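Local coordinates for RegF protein (Neisseria gonorrhoeae, PDB 4HOJ) that binds glutathione and calcium as a homologue of the glutathione transferases, and is probably a stringent starvation protein A, at residues F149-L163 against L177-F190. Residues are numbered along the deposited sequence; the frame is centred on the assembly and turned at random.
Sequences FSMIDVALAPLLWRL and LLKYAERIFQREAF. With CA (calcium ion), chain E.
Leu160 of helix 151-161 and Tyr180, Ala181 and Phe185 of helix 175-185 make a buried helix-helix contact in the all-helical C-terminal domain of the glutathione transferase fold. The short segments of the two helices cross at -108°, with axes 10.1 Å apart. Leu160 is a knob in the hole formed by Leu177, Tyr180, Ala181 and Phe185. Its CD1 branch meets the edge of the tyrosine ring, 3.6 Å from Tyr180 CE2. Near the middle, Ala157 CB meets Ile184 CG2 at 3.8 Å.

Trp161, Phe185 and Phe190 form an aromatic cluster toward the C-terminal end of helix 151-161. Trp161 points the edge of its six-membered ring at the face of Phe185, a T-shaped pair with planes at 88°. Trp161 CE3 stands over the centre of that ring. Phe190 brings its CE1 rim over one indole face, 3.5 Å from Trp161 CE3, with the planes oblique at 58°. The indole NE1 bonds to the carbonyl of Glu198.

Around the N-terminus of helix 151-161 the contact is more polar. Tyr180 OH donates to the anti lone pair of Asp153 OD1 at 2.5 Å. Ile144 N also bonds to OD1. Asp153 OD2 accepts from Ser150 N at 2.8 Å, and Ser150 OG from Ile152 N. This Ser-x-x-Asp capping box is a known feature of the glutathione transferase C-terminal domain. A water donates to both Tyr180 OH and Asp153 O. With CG anti to its backbone N, Phe149 turns its ring toward Arg187. Arg187 CZ is 3.5 Å from the ring centroid, a stacked cation-pi contact. Arg187 NE forms a salt bridge with Glu24.

The buried Asp153 carboxylate thus ties the helix start to Tyr180, and its several donors probably stabilise the charged form.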
loop_
_atom_site.group_PDB
_atom_site.type_symbol
_atom_site.label_atom_id
_atom_site.label_comp_id
_atom_site.label_asym_id
_atom_site.label_seq_id
_atom_site.Cartn_x
_atom_site.Cartn_y
_atom_site.Cartn_z
ATOM N N PHE A 149 20.662 -0.163 -6.285
ATOM C CA PHE A 149 19.523 -1.002 -6.679
ATOM C C PHE A 149 18.641 -1.256 -5.487
ATOM O O PHE A 149 19.130 -1.532 -4.401
ATOM C CB PHE A 149 20.085 -2.330 -7.185
ATOM C CG PHE A 149 19.025 -3.343 -7.556
ATOM C CD1 PHE A 149 18.308 -3.200 -8.720
ATOM C CD2 PHE A 149 18.753 -4.442 -6.726
ATOM C CE1 PHE A 149 17.348 -4.164 -9.073
ATOM C CE2 PHE A 149 17.806 -5.406 -7.071
ATOM C CZ PHE A 149 17.087 -5.258 -8.237
ATOM N N SER A 150 17.321 -1.223 -5.688
ATOM C CA SER A 150 16.393 -1.413 -4.571
ATOM C C SER A 150 15.129 -2.104 -4.978
ATOM O O SER A 150 14.896 -2.369 -6.173
ATOM C CB SER A 150 15.958 -0.090 -3.880
ATOM O OG SER A 150 15.094 0.639 -4.735
ATOM N N MET A 151 14.297 -2.360 -3.972
ATOM C CA MET A 151 12.986 -2.995 -4.201
ATOM C C MET A 151 12.111 -2.150 -5.123
ATOM O O MET A 151 11.206 -2.638 -5.786
ATOM C CB MET A 151 12.283 -3.095 -2.850
ATOM C CG MET A 151 11.029 -3.870 -3.022
ATOM S SD MET A 151 11.508 -5.575 -3.251
ATOM C CE MET A 151 11.775 -6.026 -1.538
ATOM N N ILE A 152 12.382 -0.856 -5.168
ATOM C CA ILE A 152 11.629 -0.007 -6.061
ATOM C C ILE A 152 11.897 -0.335 -7.541
ATOM O O ILE A 152 11.000 -0.388 -8.393
ATOM C CB ILE A 152 11.779 1.511 -5.699
ATOM C CG1 ILE A 152 11.760 1.793 -4.176
ATOM C CG2 ILE A 152 10.684 2.293 -6.418
ATOM C CD1 ILE A 152 10.817 1.088 -3.287
ATOM N N ASP A 153 13.160 -0.605 -7.839
ATOM C CA ASP A 153 13.529 -1.125 -9.159
ATOM C C ASP A 153 12.884 -2.482 -9.457
ATOM O O ASP A 153 12.369 -2.744 -10.545
ATOM C CB ASP A 153 15.045 -1.263 -9.257
ATOM C CG ASP A 153 15.759 0.060 -8.957
ATOM O OD1 ASP A 153 15.638 0.993 -9.785
ATOM O OD2 ASP A 153 16.427 0.155 -7.930
ATOM N N VAL A 154 12.848 -3.322 -8.450
ATOM C CA VAL A 154 12.222 -4.623 -8.597
ATOM C C VAL A 154 10.767 -4.474 -8.987
ATOM O O VAL A 154 10.279 -5.173 -9.906
ATOM C CB VAL A 154 12.306 -5.425 -7.295
ATOM C CG1 VAL A 154 11.393 -6.665 -7.339
ATOM C CG2 VAL A 154 13.757 -5.822 -7.020
ATOM N N ALA A 155 10.045 -3.577 -8.306
ATOM C CA ALA A 155 8.587 -3.465 -8.532
ATOM C C ALA A 155 8.288 -2.975 -9.981
ATOM O O ALA A 155 7.308 -3.391 -10.581
ATOM C CB ALA A 155 8.011 -2.528 -7.486
ATOM N N LEU A 156 9.134 -2.094 -10.515
ATOM C CA LEU A 156 8.891 -1.545 -11.828
ATOM C C LEU A 156 9.372 -2.462 -12.963
ATOM O O LEU A 156 8.812 -2.430 -14.049
ATOM C CB LEU A 156 9.637 -0.209 -11.906
ATOM C CG LEU A 156 9.540 0.522 -13.259
ATOM C CD1 LEU A 156 8.076 0.844 -13.635
ATOM C CD2 LEU A 156 10.361 1.822 -13.182
ATOM N N ALA A 157 10.365 -3.320 -12.698
ATOM C CA ALA A 157 11.062 -4.028 -13.776
ATOM C C ALA A 157 10.097 -4.860 -14.642
ATOM O O ALA A 157 10.290 -4.898 -15.833
ATOM C CB ALA A 157 12.188 -4.902 -13.170
ATOM N N PRO A 158 9.126 -5.590 -14.099
ATOM C CA PRO A 158 8.260 -6.391 -15.006
ATOM C C PRO A 158 7.485 -5.581 -15.991
ATOM O O PRO A 158 7.175 -6.102 -17.087
ATOM C CB PRO A 158 7.353 -7.134 -14.043
ATOM C CG PRO A 158 8.234 -7.215 -12.734
ATOM C CD PRO A 158 8.798 -5.837 -12.683
ATOM N N LEU A 159 7.125 -4.344 -15.652
ATOM C CA LEU A 159 6.473 -3.469 -16.631
ATOM C C LEU A 159 7.424 -3.046 -17.723
ATOM O O LEU A 159 7.097 -3.155 -18.893
ATOM C CB LEU A 159 5.863 -2.267 -15.932
ATOM C CG LEU A 159 5.372 -1.133 -16.858
ATOM C CD1 LEU A 159 4.357 -1.692 -17.853
ATOM C CD2 LEU A 159 4.750 -0.040 -16.010
ATOM N N LEU A 160 8.612 -2.643 -17.360
ATOM C CA LEU A 160 9.580 -2.261 -18.405
ATOM C C LEU A 160 9.951 -3.431 -19.309
ATOM O O LEU A 160 10.130 -3.232 -20.508
ATOM C CB LEU A 160 10.855 -1.664 -17.743
ATOM C CG LEU A 160 10.569 -0.465 -16.834
ATOM C CD1 LEU A 160 11.883 0.096 -16.254
ATOM C CD2 LEU A 160 9.857 0.579 -17.623
ATOM N N TRP A 161 10.000 -4.657 -18.754
ATOM C CA TRP A 161 10.271 -5.820 -19.595
ATOM C C TRP A 161 9.187 -5.981 -20.656
ATOM O O TRP A 161 9.498 -6.457 -21.752
ATOM C CB TRP A 161 10.295 -7.043 -18.674
ATOM C CG TRP A 161 10.621 -8.290 -19.428
ATOM C CD1 TRP A 161 9.739 -9.284 -19.718
ATOM C CD2 TRP A 161 11.875 -8.667 -20.026
ATOM N NE1 TRP A 161 10.355 -10.258 -20.490
ATOM C CE2 TRP A 161 11.671 -9.914 -20.650
ATOM C CE3 TRP A 161 13.139 -8.065 -20.094
ATOM C CZ2 TRP A 161 12.687 -10.574 -21.353
ATOM C CZ3 TRP A 161 14.156 -8.739 -20.765
ATOM C CH2 TRP A 161 13.913 -9.975 -21.379
ATOM N N ARG A 162 7.952 -5.590 -20.337
ATOM C CA ARG A 162 6.768 -5.818 -21.144
ATOM C C ARG A 162 6.415 -4.664 -22.047
ATOM O O ARG A 162 5.337 -4.741 -22.683
ATOM C CB ARG A 162 5.554 -6.155 -20.225
ATOM C CG ARG A 162 5.640 -7.574 -19.642
ATOM C CD ARG A 162 4.663 -7.716 -18.437
ATOM N NE ARG A 162 4.565 -9.089 -18.001
ATOM C CZ ARG A 162 5.482 -9.764 -17.300
ATOM N NH1 ARG A 162 6.605 -9.117 -16.912
ATOM N NH2 ARG A 162 5.274 -11.013 -16.907
ATOM N N LEU A 163 7.278 -3.652 -22.227
ATOM C CA LEU A 163 6.822 -2.538 -23.078
ATOM C C LEU A 163 6.536 -2.973 -24.501
ATOM O O LEU A 163 5.497 -2.556 -25.077
ATOM C CB LEU A 163 7.784 -1.372 -23.098
ATOM C CG LEU A 163 8.046 -0.763 -21.719
ATOM C CD1 LEU A 163 9.065 0.355 -21.822
ATOM C CD2 LEU A 163 6.758 -0.285 -21.086
ATOM N N LEU A 177 15.333 6.299 -19.481
ATOM C CA LEU A 177 14.582 5.211 -18.875
ATOM C C LEU A 177 14.894 3.866 -19.555
ATOM O O LEU A 177 14.993 2.813 -18.905
ATOM C CB LEU A 177 13.093 5.516 -18.955
ATOM C CG LEU A 177 12.209 4.426 -18.356
ATOM C CD1 LEU A 177 12.440 4.323 -16.866
ATOM C CD2 LEU A 177 10.733 4.646 -18.707
ATOM N N LEU A 178 15.022 3.867 -20.875
ATOM C CA LEU A 178 15.271 2.607 -21.579
ATOM C C LEU A 178 16.696 2.088 -21.318
ATOM O O LEU A 178 16.893 0.871 -21.222
ATOM C CB LEU A 178 15.041 2.782 -23.087
ATOM C CG LEU A 178 13.564 3.044 -23.447
ATOM C CD1 LEU A 178 13.433 3.219 -24.951
ATOM C CD2 LEU A 178 12.692 1.916 -22.990
ATOM N N LYS A 179 17.654 2.989 -21.169
ATOM C CA LYS A 179 19.023 2.580 -20.848
ATOM C C LYS A 179 19.045 1.987 -19.438
ATOM O O LYS A 179 19.656 0.931 -19.203
ATOM C CB LYS A 179 19.997 3.759 -20.972
ATOM C CG LYS A 179 21.408 3.428 -20.449
ATOM C CD LYS A 179 22.466 4.420 -20.870
ATOM C CE LYS A 179 23.782 4.118 -20.160
ATOM N NZ LYS A 179 24.927 4.751 -20.848
ATOM N N TYR A 180 18.377 2.662 -18.504
ATOM C CA TYR A 180 18.154 2.098 -17.173
ATOM C C TYR A 180 17.508 0.707 -17.212
ATOM O O TYR A 180 17.981 -0.214 -16.515
ATOM C CB TYR A 180 17.326 3.072 -16.292
ATOM C CG TYR A 180 16.575 2.427 -15.142
ATOM C CD1 TYR A 180 17.183 2.219 -13.892
ATOM C CD2 TYR A 180 15.252 2.020 -15.303
ATOM C CE1 TYR A 180 16.496 1.643 -12.852
ATOM C CE2 TYR A 180 14.572 1.443 -14.275
ATOM C CZ TYR A 180 15.189 1.249 -13.056
ATOM O OH TYR A 180 14.479 0.668 -12.031
ATOM N N ALA A 181 16.454 0.539 -18.006
ATOM C CA ALA A 181 15.787 -0.749 -18.040
ATOM C C ALA A 181 16.795 -1.809 -18.489
ATOM O O ALA A 181 16.798 -2.883 -17.917
ATOM C CB ALA A 181 14.620 -0.718 -18.975
ATOM N N GLU A 182 17.601 -1.540 -19.511
ATOM C CA GLU A 182 18.628 -2.515 -19.930
ATOM C C GLU A 182 19.614 -2.905 -18.813
ATOM O O GLU A 182 20.015 -4.086 -18.704
ATOM C CB GLU A 182 19.376 -2.046 -21.187
ATOM C CG GLU A 182 18.466 -1.915 -22.409
ATOM C CD GLU A 182 17.602 -3.149 -22.689
ATOM O OE1 GLU A 182 18.109 -4.305 -22.668
ATOM O OE2 GLU A 182 16.388 -2.955 -22.927
ATOM N N ARG A 183 19.991 -1.963 -17.963
ATOM C CA ARG A 183 20.833 -2.309 -16.822
ATOM C C ARG A 183 20.126 -3.264 -15.867
ATOM O O ARG A 183 20.763 -4.211 -15.415
ATOM C CB ARG A 183 21.304 -1.060 -16.094
ATOM C CG ARG A 183 22.528 -0.448 -16.771
ATOM C CD ARG A 183 23.243 0.540 -15.857
ATOM N NE ARG A 183 22.274 1.399 -15.177
ATOM C CZ ARG A 183 21.794 2.520 -15.695
ATOM N NH1 ARG A 183 22.203 2.940 -16.891
ATOM N NH2 ARG A 183 20.925 3.236 -15.022
ATOM N N ILE A 184 18.841 -3.031 -15.569
ATOM C CA ILE A 184 18.121 -3.941 -14.714
ATOM C C ILE A 184 18.071 -5.333 -15.346
ATOM O O ILE A 184 18.276 -6.357 -14.660
ATOM C CB ILE A 184 16.692 -3.438 -14.502
ATOM C CG1 ILE A 184 16.740 -2.064 -13.839
ATOM C CG2 ILE A 184 15.887 -4.448 -13.633
ATOM C CD1 ILE A 184 17.531 -2.024 -12.493
ATOM N N PHE A 185 17.825 -5.387 -16.656
ATOM C CA PHE A 185 17.585 -6.681 -17.296
ATOM C C PHE A 185 18.881 -7.484 -17.439
ATOM O O PHE A 185 18.797 -8.714 -17.635
ATOM C CB PHE A 185 17.010 -6.529 -18.692
ATOM C CG PHE A 185 15.725 -5.721 -18.766
ATOM C CD1 PHE A 185 14.798 -5.663 -17.697
ATOM C CD2 PHE A 185 15.439 -5.048 -19.960
ATOM C CE1 PHE A 185 13.608 -4.911 -17.876
ATOM C CE2 PHE A 185 14.283 -4.310 -20.102
ATOM C CZ PHE A 185 13.369 -4.248 -19.034
ATOM N N GLN A 186 20.035 -6.824 -17.293
ATOM C CA GLN A 186 21.294 -7.541 -17.310
ATOM C C GLN A 186 21.610 -8.185 -15.973
ATOM O O GLN A 186 22.584 -8.911 -15.856
ATOM C CB GLN A 186 22.405 -6.594 -17.743
ATOM C CG GLN A 186 22.224 -6.253 -19.221
ATOM C CD GLN A 186 23.078 -5.100 -19.732
ATOM O OE1 GLN A 186 23.792 -4.423 -18.970
ATOM N NE2 GLN A 186 23.004 -4.868 -21.050
ATOM N N ARG A 187 20.823 -7.910 -14.934
ATOM C CA ARG A 187 21.170 -8.482 -13.640
ATOM C C ARG A 187 20.932 -10.006 -13.681
ATOM O O ARG A 187 19.909 -10.490 -14.169
ATOM C CB ARG A 187 20.333 -7.883 -12.515
ATOM C CG ARG A 187 20.572 -6.389 -12.290
ATOM C CD ARG A 187 19.740 -5.829 -11.128
ATOM N NE ARG A 187 20.079 -6.438 -9.823
ATOM C CZ ARG A 187 21.003 -5.939 -9.019
ATOM N NH1 ARG A 187 21.701 -4.883 -9.388
ATOM N NH2 ARG A 187 21.253 -6.541 -7.875
ATOM N N GLU A 188 21.880 -10.757 -13.149
ATOM C CA GLU A 188 21.809 -12.198 -13.135
ATOM C C GLU A 188 20.465 -12.696 -12.599
ATOM O O GLU A 188 19.863 -13.596 -13.160
ATOM C CB GLU A 188 22.965 -12.734 -12.264
ATOM C CG GLU A 188 23.042 -14.212 -12.183
ATOM C CD GLU A 188 24.264 -14.678 -11.406
ATOM O OE1 GLU A 188 24.289 -14.498 -10.171
ATOM O OE2 GLU A 188 25.207 -15.202 -12.022
ATOM N N ALA A 189 19.971 -12.094 -11.522
ATOM C CA ALA A 189 18.733 -12.599 -10.897
ATOM C C ALA A 189 17.531 -12.213 -11.711
ATOM O O ALA A 189 16.508 -12.890 -11.653
ATOM C CB ALA A 189 18.577 -12.076 -9.467
ATOM N N PHE A 190 17.643 -11.131 -12.480
ATOM C CA PHE A 190 16.533 -10.799 -13.349
ATOM C C PHE A 190 16.377 -11.899 -14.398
ATOM O O PHE A 190 15.255 -12.384 -14.634
ATOM C CB PHE A 190 16.720 -9.421 -14.002
ATOM C CG PHE A 190 15.573 -9.066 -14.893
ATOM C CD1 PHE A 190 15.584 -9.484 -16.221
ATOM C CD2 PHE A 190 14.459 -8.380 -14.398
ATOM C CE1 PHE A 190 14.469 -9.225 -17.039
ATOM C CE2 PHE A 190 13.349 -8.121 -15.206
ATOM C CZ PHE A 190 13.363 -8.546 -16.545
HETATM CA CA CA E . 15.163 -0.910 -22.806
HETATM O O HOH W 1 12.949 -1.478 -13.030
HETATM O O HOH W 2 13.094 -1.697 -23.872
#